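PDB 3VOV: glucokinase from Thermus thermophilus, which catalyses the ATP-dependent phosphorylation of hexoses such as glucose, as a zinc-binding sugar kinase of the ROK family. Local coordinates for residues B[35-38]-B[39-43]; B[89-92]-B[93-97]; B[281-284]-B[285-289]. One frame throughout, in Å; residues are numbered along the deposited sequence. Where two conformers were deposited one is given.

In the fold
All three contacts lie at or near the first turns of helices, and each shows how such a start is secured. Contacts 1 and 2 open helices 36-54 and 90-98, whose first turns touch: their centres are 10 Å apart, and Ala-40 CB sits 3.7 Å from Ile-93 CG2. Ala-40 CB is equally close, 3.7 Å, to Ile-90 CD1, and Leu-43 CD1 lies 3.8 Å from that same Ile-90 CD1. Contact 3 begins helix 284-299 and stands apart, its centre about 21 Å from the centre of either other contact. All three lie away from the zinc site of His-159, Cys-169, Cys-171 and Cys-176.

Contact 1. Residues B[35-38]-B[39-43]; sequences GGER and VAEAL
The amino-terminal turn of helix 36-54 is built here, with Gly-35 as N-cap and its carbonyl O taking the amide of Val-39 (N to Gly-35 O 3.0 Å). This donor lies in the carbonyl plane and the bond is nearly straight, 166° at the hydrogen. The same i to i+4 pattern carries Ala-40 N to Gly-36 O, Glu-41 N to Glu-37 O and Ala-42 N to Arg-38 O. Glycine suits the cap: at these backbone angles a CB on Gly-35 would be jammed against the preceding carbonyl. Val-39 CG2, anti to its carbonyl carbon and beside the backbone N, is brought back over the cap, 3.3 Å from Gly-35 O.

In the actin-like ATPase fold of the ROK kinases this helix packs against the first five-stranded sheet; Ala-42 and Leu-43 reach Ile-13 of strand 12-18, and Val-39 meets Val-85 of a loop.

The other side of the turn is polar. Glu-41 has CG beside its own backbone N (chi1 -62°), which lays the CH2 over the backbone, 3.4 Å from Glu-37 O, and runs the extended chain back along the preceding turn. Its OE1 is 3.7 Å from Glu-37 OE2, a close pairing of like charges, with the carboxylate planes 50° apart. In one of its two conformers Arg-38 brings CD to 3.3 Å from Glu-41 OE2; the approach is tentative, though an arginine nearby may partly offset the repulsion. Replacing Glu-41 by an alanine removes the CG lying over Glu-37 O and the carboxylate beside Glu-37, and would probably leave the Glu-37 chain freer to turn, with the loss of a negative charge near Arg-38 a lesser effect.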
ATOM      1  N   GLY B  35       4.748 -32.196  30.395  1.00 31.19           N
ATOM      2  CA  GLY B  35       3.412 -32.255  29.783  1.00 29.79           C
ATOM      3  C   GLY B  35       2.319 -31.693  30.668  1.00 28.32           C
ATOM      4  O   GLY B  35       2.577 -31.295  31.792  1.00 27.20           O
ATOM      5  N   GLY B  36       1.093 -31.696  30.152  1.00 27.28           N
ATOM      6  CA  GLY B  36      -0.015 -30.992  30.758  1.00 26.79           C
ATOM      7  C   GLY B  36      -0.317 -31.376  32.181  1.00 26.95           C
ATOM      8  O   GLY B  36      -0.567 -30.516  33.015  1.00 26.31           O
ATOM      9  N   GLU B  37      -0.265 -32.667  32.481  1.00 26.58           N
ATOM     10  CA  GLU B  37      -0.613 -33.125  33.811  1.00 28.04           C
ATOM     11  C   GLU B  37       0.355 -32.585  34.844  1.00 26.81           C
ATOM     12  O   GLU B  37      -0.067 -32.161  35.924  1.00 26.01           O
ATOM     13  CB  GLU B  37      -0.743 -34.659  33.866  1.00 29.11           C
ATOM     14  CG  GLU B  37      -0.787 -35.234  35.284  1.00 36.42           C
ATOM     15  CD  GLU B  37      -1.139 -36.735  35.325  1.00 45.16           C
ATOM     16  OE1 GLU B  37      -1.926 -37.187  34.447  1.00 48.53           O
ATOM     17  OE2 GLU B  37      -0.627 -37.453  36.230  1.00 48.48           O
ATOM     18  N   ARG B  38       1.649 -32.577  34.516  1.00 25.92           N
ATOM     19  CA  ARG B  38       2.625 -32.050  35.438  0.50 25.80           C
ATOM     20  C   ARG B  38       2.563 -30.514  35.556  1.00 25.04           C
ATOM     21  O   ARG B  38       2.748 -29.959  36.639  1.00 24.08           O
ATOM     22  CB  ARG B  38       4.034 -32.493  35.073  0.50 26.30           C
ATOM     23  CG  ARG B  38       4.928 -32.456  36.292  0.50 28.69           C
ATOM     24  CD  ARG B  38       4.811 -33.752  37.087  0.50 31.11           C
ATOM     25  NE  ARG B  38       5.320 -34.875  36.315  0.50 32.69           N
ATOM     26  CZ  ARG B  38       6.609 -35.177  36.194  0.50 32.96           C
ATOM     27  NH1 ARG B  38       7.535 -34.449  36.820  0.50 32.56           N
ATOM     28  NH2 ARG B  38       6.968 -36.214  35.446  0.50 31.76           N
ATOM     29  N   VAL B  39       2.280 -29.842  34.439  1.00 23.54           N
ATOM     30  CA  VAL B  39       2.060 -28.406  34.436  1.00 22.33           C
ATOM     31  C   VAL B  39       0.895 -28.064  35.359  1.00 23.18           C
ATOM     32  O   VAL B  39       0.958 -27.145  36.180  1.00 22.79           O
ATOM     33  CB  VAL B  39       1.783 -27.875  33.014  1.00 23.02           C
ATOM     34  CG1 VAL B  39       1.360 -26.376  33.055  1.00 22.07           C
ATOM     35  CG2 VAL B  39       3.046 -28.043  32.164  1.00 19.83           C
ATOM     36  N   ALA B  40      -0.170 -28.815  35.238  1.00 21.99           N
ATOM     37  CA  ALA B  40      -1.323 -28.594  36.092  1.00 22.84           C
ATOM     38  C   ALA B  40      -0.955 -28.783  37.574  1.00 23.20           C
ATOM     39  O   ALA B  40      -1.367 -27.963  38.423  1.00 21.93           O
ATOM     40  CB  ALA B  40      -2.457 -29.523  35.667  1.00 22.03           C
ATOM     41  N   GLU B  41      -0.175 -29.830  37.902  1.00 23.68           N
ATOM     42  CA  GLU B  41       0.310 -29.993  39.297  1.00 24.86           C
ATOM     43  C   GLU B  41       1.207 -28.832  39.735  1.00 24.26           C
ATOM     44  O   GLU B  41       1.083 -28.345  40.859  1.00 24.89           O
ATOM     45  CB  GLU B  41       1.073 -31.300  39.523  1.00 26.00           C
ATOM     46  CG  GLU B  41       0.241 -32.552  39.294  1.00 31.34           C
ATOM     47  CD  GLU B  41       1.073 -33.825  39.089  1.00 37.95           C
ATOM     48  OE1 GLU B  41       0.466 -34.846  38.693  1.00 42.96           O
ATOM     49  OE2 GLU B  41       2.315 -33.806  39.308  1.00 42.11           O
ATOM     50  N   ALA B  42       2.105 -28.395  38.863  1.00 23.24           N
ATOM     51  CA  ALA B  42       2.951 -27.263  39.215  1.00 23.08           C
ATOM     52  C   ALA B  42       2.128 -26.009  39.508  1.00 22.71           C
ATOM     53  O   ALA B  42       2.448 -25.271  40.427  1.00 23.26           O
ATOM     54  CB  ALA B  42       3.959 -26.973  38.110  1.00 23.39           C
ATOM     55  N   LEU B  43       1.093 -25.768  38.706  1.00 22.02           N
ATOM     56  CA  LEU B  43       0.180 -24.630  38.918  1.00 21.02           C
ATOM     57  C   LEU B  43      -0.526 -24.707  40.273  1.00 21.83           C
ATOM     58  O   LEU B  43      -0.555 -23.715  41.030  1.00 21.03           O
ATOM     59  CB  LEU B  43      -0.839 -24.538  37.762  1.00 19.66           C
ATOM     60  CG  LEU B  43      -0.279 -24.024  36.390  1.00 19.53           C
ATOM     61  CD1 LEU B  43      -1.308 -24.236  35.234  1.00 17.85           C
ATOM     62  CD2 LEU B  43       0.171 -22.555  36.461  1.00 16.66           C
TER

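Contact 2. Residues B[89-92]-B[93-97]; sequences PIRR and ILEEA
Arg-92 NH2 and Glu-95 OE1 form a salt bridge of 2.9 Å, one residue short of a full i to i+4 step. Guanidinium and carboxylate are almost parallel, 2° apart, but offset: the nitrogen reaches OE1 on its syn side from 32° out of the carboxylate plane, and the N-H bends to 134°. A turn at chi2 folds the arginine chain so that it runs alongside the glutamate, with CD 3.5 Å from the same OE1. The other oxygen, Glu-95 OE2, accepts a hydrogen bond from Val-102 N, so separate partners hold the two ends of the carboxylate. Arg-91 runs alongside as well, its CG 4.0 Å from Glu-95 OE2, while its NH2 bonds to Phe-71 O.

Beneath these groups run the backbone bonds, among them Leu-94 N to Ile-90 O at 2.8 Å; the one at the start, Ile-93 N to Pro-89 O, is weak. The Ile-93 side chain packs over the same carbonyl, CD1 lying 3.4 Å from Pro-89 O and 3.8 Å from Pro-89 CG.

Ile-90 and Leu-94 face inward to Leu-63 of strand 61-65, with Ile-90 also on Leu-104 and Leu-94 on Val-102. A charged outer flank over an apolar inner one is the pattern of an amphipathic helix, here lying against the first five-stranded sheet of the actin-like ATPase fold.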
ATOM      1  N   PRO B  89      -7.274 -29.423  28.939  1.00 32.78           N
ATOM      2  CA  PRO B  89      -8.398 -28.857  29.712  1.00 31.74           C
ATOM      3  C   PRO B  89      -8.010 -28.379  31.105  1.00 30.77           C
ATOM      4  O   PRO B  89      -8.555 -28.849  32.114  1.00 31.05           O
ATOM      5  CB  PRO B  89      -9.394 -30.018  29.795  1.00 31.44           C
ATOM      6  CG  PRO B  89      -8.505 -31.236  29.829  1.00 31.15           C
ATOM      7  CD  PRO B  89      -7.309 -30.901  28.931  1.00 33.00           C
ATOM      8  N   ILE B  90      -7.110 -27.400  31.129  1.00 29.28           N
ATOM      9  CA  ILE B  90      -6.586 -26.827  32.338  1.00 27.56           C
ATOM     10  C   ILE B  90      -7.654 -26.373  33.323  1.00 26.72           C
ATOM     11  O   ILE B  90      -7.480 -26.565  34.521  1.00 27.17           O
ATOM     12  CB  ILE B  90      -5.514 -25.712  32.007  1.00 27.65           C
ATOM     13  CG1 ILE B  90      -4.614 -25.401  33.205  1.00 29.42           C
ATOM     14  CG2 ILE B  90      -6.179 -24.405  31.468  1.00 26.07           C
ATOM     15  CD1 ILE B  90      -3.976 -26.608  33.882  1.00 31.48           C
ATOM     16  N   ARG B  91      -8.745 -25.776  32.854  1.00 25.11           N
ATOM     17  CA  ARG B  91      -9.661 -25.138  33.789  1.00 25.04           C
ATOM     18  C   ARG B  91     -10.279 -26.127  34.798  1.00 25.71           C
ATOM     19  O   ARG B  91     -10.239 -25.896  36.015  1.00 24.92           O
ATOM     20  CB  ARG B  91     -10.767 -24.391  33.083  1.00 25.67           C
ATOM     21  CG  ARG B  91     -11.625 -23.609  34.080  1.00 26.54           C
ATOM     22  CD  ARG B  91     -12.964 -23.312  33.497  1.00 33.29           C
ATOM     23  NE  ARG B  91     -12.874 -22.228  32.544  1.00 35.59           N
ATOM     24  CZ  ARG B  91     -13.577 -22.115  31.416  1.00 38.33           C
ATOM     25  NH1 ARG B  91     -14.450 -23.052  31.033  1.00 38.93           N
ATOM     26  NH2 ARG B  91     -13.394 -21.039  30.659  1.00 31.91           N
ATOM     27  N   ARG B  92     -10.870 -27.209  34.285  1.00 25.25           N
ATOM     28  CA  ARG B  92     -11.499 -28.223  35.161  1.00 24.29           C
ATOM     29  C   ARG B  92     -10.472 -28.928  36.022  1.00 24.04           C
ATOM     30  O   ARG B  92     -10.717 -29.190  37.177  1.00 24.39           O
ATOM     31  CB  ARG B  92     -12.292 -29.240  34.342  1.00 24.51           C
ATOM     32  CG  ARG B  92     -13.651 -28.743  33.910  1.00 23.96           C
ATOM     33  CD  ARG B  92     -14.577 -28.401  35.088  1.00 26.79           C
ATOM     34  NE  ARG B  92     -15.862 -28.044  34.512  1.00 27.13           N
ATOM     35  CZ  ARG B  92     -16.281 -26.805  34.252  1.00 31.34           C
ATOM     36  NH1 ARG B  92     -17.468 -26.637  33.679  1.00 31.44           N
ATOM     37  NH2 ARG B  92     -15.567 -25.736  34.636  1.00 31.86           N
ATOM     38  N   ILE B  93      -9.324 -29.242  35.441  1.00 22.30           N
ATOM     39  CA  ILE B  93      -8.306 -29.947  36.151  1.00 22.57           C
ATOM     40  C   ILE B  93      -7.888 -29.074  37.326  1.00 23.81           C
ATOM     41  O   ILE B  93      -7.838 -29.541  38.473  1.00 25.28           O
ATOM     42  CB  ILE B  93      -7.115 -30.227  35.237  1.00 22.98           C
ATOM     43  CG1 ILE B  93      -7.482 -31.275  34.181  1.00 23.29           C
ATOM     44  CG2 ILE B  93      -5.957 -30.773  36.045  1.00 24.29           C
ATOM     45  CD1 ILE B  93      -6.497 -31.388  33.062  1.00 23.48           C
ATOM     46  N   LEU B  94      -7.618 -27.795  37.064  1.00 22.91           N
ATOM     47  CA  LEU B  94      -7.219 -26.908  38.145  1.00 23.58           C
ATOM     48  C   LEU B  94      -8.288 -26.751  39.196  1.00 22.98           C
ATOM     49  O   LEU B  94      -7.971 -26.719  40.354  1.00 21.85           O
ATOM     50  CB  LEU B  94      -6.794 -25.521  37.629  1.00 23.38           C
ATOM     51  CG  LEU B  94      -5.365 -25.041  37.917  1.00 27.51           C
ATOM     52  CD1 LEU B  94      -5.213 -23.524  37.662  1.00 25.36           C
ATOM     53  CD2 LEU B  94      -4.743 -25.445  39.254  1.00 21.37           C
ATOM     54  N   GLU B  95      -9.546 -26.629  38.785  1.00 21.99           N
ATOM     55  CA  GLU B  95     -10.637 -26.512  39.711  1.00 22.82           C
ATOM     56  C   GLU B  95     -10.688 -27.763  40.584  1.00 23.08           C
ATOM     57  O   GLU B  95     -10.917 -27.689  41.797  1.00 22.80           O
ATOM     58  CB  GLU B  95     -11.975 -26.358  38.954  1.00 23.29           C
ATOM     59  CG  GLU B  95     -12.086 -24.971  38.262  1.00 23.12           C
ATOM     60  CD  GLU B  95     -13.404 -24.696  37.578  1.00 25.01           C
ATOM     61  OE1 GLU B  95     -14.104 -25.650  37.183  1.00 25.60           O
ATOM     62  OE2 GLU B  95     -13.754 -23.497  37.432  1.00 27.30           O
ATOM     63  N   GLU B  96     -10.520 -28.930  39.974  1.00 23.44           N
ATOM     64  CA  GLU B  96     -10.616 -30.163  40.780  1.00 24.36           C
ATOM     65  C   GLU B  96      -9.484 -30.252  41.803  1.00 24.76           C
ATOM     66  O   GLU B  96      -9.722 -30.568  42.962  1.00 26.03           O
ATOM     67  CB  GLU B  96     -10.711 -31.399  39.878  1.00 23.97           C
ATOM     68  CG  GLU B  96     -12.067 -31.417  39.072  1.00 25.41           C
ATOM     69  CD  GLU B  96     -13.259 -31.802  39.947  1.00 27.38           C
ATOM     70  OE1 GLU B  96     -13.061 -32.536  40.923  1.00 30.58           O
ATOM     71  OE2 GLU B  96     -14.394 -31.388  39.671  1.00 29.24           O
ATOM     72  N   ALA B  97      -8.264 -29.922  41.392  1.00 24.68           N
ATOM     73  CA  ALA B  97      -7.084 -29.974  42.275  1.00 25.30           C
ATOM     74  C   ALA B  97      -7.152 -28.994  43.459  1.00 26.47           C
ATOM     75  O   ALA B  97      -6.705 -29.253  44.556  1.00 26.31           O
ATOM     76  CB  ALA B  97      -5.842 -29.686  41.450  1.00 24.55           C
TER

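Contact 3. Residues B[281-284]-B[285-289]; sequences GAEA and GLLGA
Gly-285 stands in the opening turn of helix 284-299, where the amide of Leu-287 meets the carbonyl of Glu-283; the helix is an element of the actin-like ATPase fold that comes after strand 275-277. The loop leading in already curls: Gly-281 has a positive phi, which favours glycine, and its O receives Ala-284 N.

Leu-286 comes next. Its amide donates to a water at 2.9 Å from N, and that water in turn donates to Ala-282 O, 2.7 Å away, so one bridging molecule joins the loop to the first turn. The side chain swings with CG anti to the backbone N and packs on Ala-14 of strand 12-18 and on Leu-23.

Leu-287 adds both a backbone bond and side-chain packing. Its N lies 2.9 Å from Glu-283 O with the N-H almost straight at 175°, and the carbonyl is approached nearly end-on (170°). Because CG sits beside its own backbone N (chi1 -69°), the side chain leans back over that acceptor, CG 3.4 Å from Glu-283 O, with CD1 crossing toward the glutamate chain. One carboxylate oxygen, Glu-283 OE1, forms a salt bridge to Lys-26 NZ, and the other, OE2, lies 4.0 Å from Leu-287 CD1. Inward, Leu-287 packs on Ala-114 and Leu-118 of helix 107-118, and Ala-284 on Ala-111 of the same helix.

Gly-288 continues the helix: its O accepts a hydrogen bond from Thr-292 OG1, and its N is bonded to Ala-284 O at 2.8 Å.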
ATOM      1  N   GLY B 281       5.543  -3.603  33.881  1.00 26.44           N
ATOM      2  CA  GLY B 281       6.626  -4.509  33.534  1.00 28.81           C
ATOM      3  C   GLY B 281       6.252  -5.991  33.590  1.00 29.80           C
ATOM      4  O   GLY B 281       5.174  -6.412  33.134  1.00 30.09           O
ATOM      5  N   ALA B 282       7.138  -6.772  34.200  1.00 30.27           N
ATOM      6  CA  ALA B 282       7.092  -8.256  34.152  1.00 30.39           C
ATOM      7  C   ALA B 282       5.950  -8.863  34.977  1.00 29.68           C
ATOM      8  O   ALA B 282       5.591 -10.034  34.823  1.00 30.55           O
ATOM      9  CB  ALA B 282       8.470  -8.868  34.612  1.00 30.30           C
ATOM     10  N   GLU B 283       5.356  -8.063  35.835  1.00 27.94           N
ATOM     11  CA  GLU B 283       4.314  -8.581  36.693  1.00 26.11           C
ATOM     12  C   GLU B 283       2.937  -8.338  36.153  1.00 23.10           C
ATOM     13  O   GLU B 283       1.961  -8.778  36.770  1.00 21.62           O
ATOM     14  CB  GLU B 283       4.369  -7.888  38.051  1.00 26.51           C
ATOM     15  CG  GLU B 283       5.189  -8.608  39.023  1.00 35.20           C
ATOM     16  CD  GLU B 283       4.975  -8.097  40.417  1.00 40.89           C
ATOM     17  OE1 GLU B 283       5.511  -8.753  41.324  1.00 45.57           O
ATOM     18  OE2 GLU B 283       4.290  -7.052  40.595  1.00 43.42           O
ATOM     19  N   ALA B 284       2.828  -7.608  35.056  1.00 21.02           N
ATOM     20  CA  ALA B 284       1.493  -7.221  34.540  1.00 19.70           C
ATOM     21  C   ALA B 284       0.646  -8.471  34.321  1.00 18.78           C
ATOM     22  O   ALA B 284      -0.525  -8.492  34.636  1.00 19.20           O
ATOM     23  CB  ALA B 284       1.614  -6.427  33.210  1.00 20.62           C
ATOM     24  N   GLY B 285       1.240  -9.534  33.801  1.00 17.60           N
ATOM     25  CA  GLY B 285       0.429 -10.732  33.484  1.00 17.17           C
ATOM     26  C   GLY B 285      -0.143 -11.401  34.746  1.00 16.72           C
ATOM     27  O   GLY B 285      -1.298 -11.821  34.748  1.00 15.56           O
ATOM     28  N   LEU B 286       0.696 -11.538  35.791  1.00 17.05           N
ATOM     29  CA  LEU B 286       0.271 -12.083  37.085  1.00 17.05           C
ATOM     30  C   LEU B 286      -0.810 -11.204  37.686  1.00 16.98           C
ATOM     31  O   LEU B 286      -1.860 -11.713  38.106  1.00 18.01           O
ATOM     32  CB  LEU B 286       1.467 -12.234  38.071  1.00 17.18           C
ATOM     33  CG  LEU B 286       1.105 -12.751  39.474  1.00 18.58           C
ATOM     34  CD1 LEU B 286       0.380 -14.054  39.416  1.00 17.10           C
ATOM     35  CD2 LEU B 286       2.343 -12.874  40.429  1.00 18.94           C
ATOM     36  N   LEU B 287      -0.561  -9.897  37.748  1.00 16.73           N
ATOM     37  CA  LEU B 287      -1.570  -8.942  38.250  1.00 17.40           C
ATOM     38  C   LEU B 287      -2.897  -9.041  37.488  1.00 16.09           C
ATOM     39  O   LEU B 287      -3.966  -9.101  38.096  1.00 14.66           O
ATOM     40  CB  LEU B 287      -1.022  -7.499  38.206  1.00 16.93           C
ATOM     41  CG  LEU B 287       0.097  -7.235  39.218  1.00 19.04           C
ATOM     42  CD1 LEU B 287       0.815  -5.882  38.966  1.00 20.16           C
ATOM     43  CD2 LEU B 287      -0.466  -7.283  40.670  1.00 19.04           C
ATOM     44  N   GLY B 288      -2.833  -9.113  36.147  1.00 14.65           N
ATOM     45  CA  GLY B 288      -4.098  -9.179  35.364  1.00 14.20           C
ATOM     46  C   GLY B 288      -4.790 -10.529  35.523  1.00 13.92           C
ATOM     47  O   GLY B 288      -6.005 -10.619  35.410  1.00 13.98           O
ATOM     48  N   ALA B 289      -4.026 -11.597  35.715  1.00 14.91           N
ATOM     49  CA  ALA B 289      -4.652 -12.921  35.981  1.00 16.04           C
ATOM     50  C   ALA B 289      -5.377 -12.869  37.333  1.00 16.54           C
ATOM     51  O   ALA B 289      -6.498 -13.356  37.491  1.00 18.04           O
ATOM     52  CB  ALA B 289      -3.593 -14.007  35.997  1.00 16.97           C
TER
HETATM   53  O   HOH W   1       3.564 -11.815  35.192  1.00 20.81           O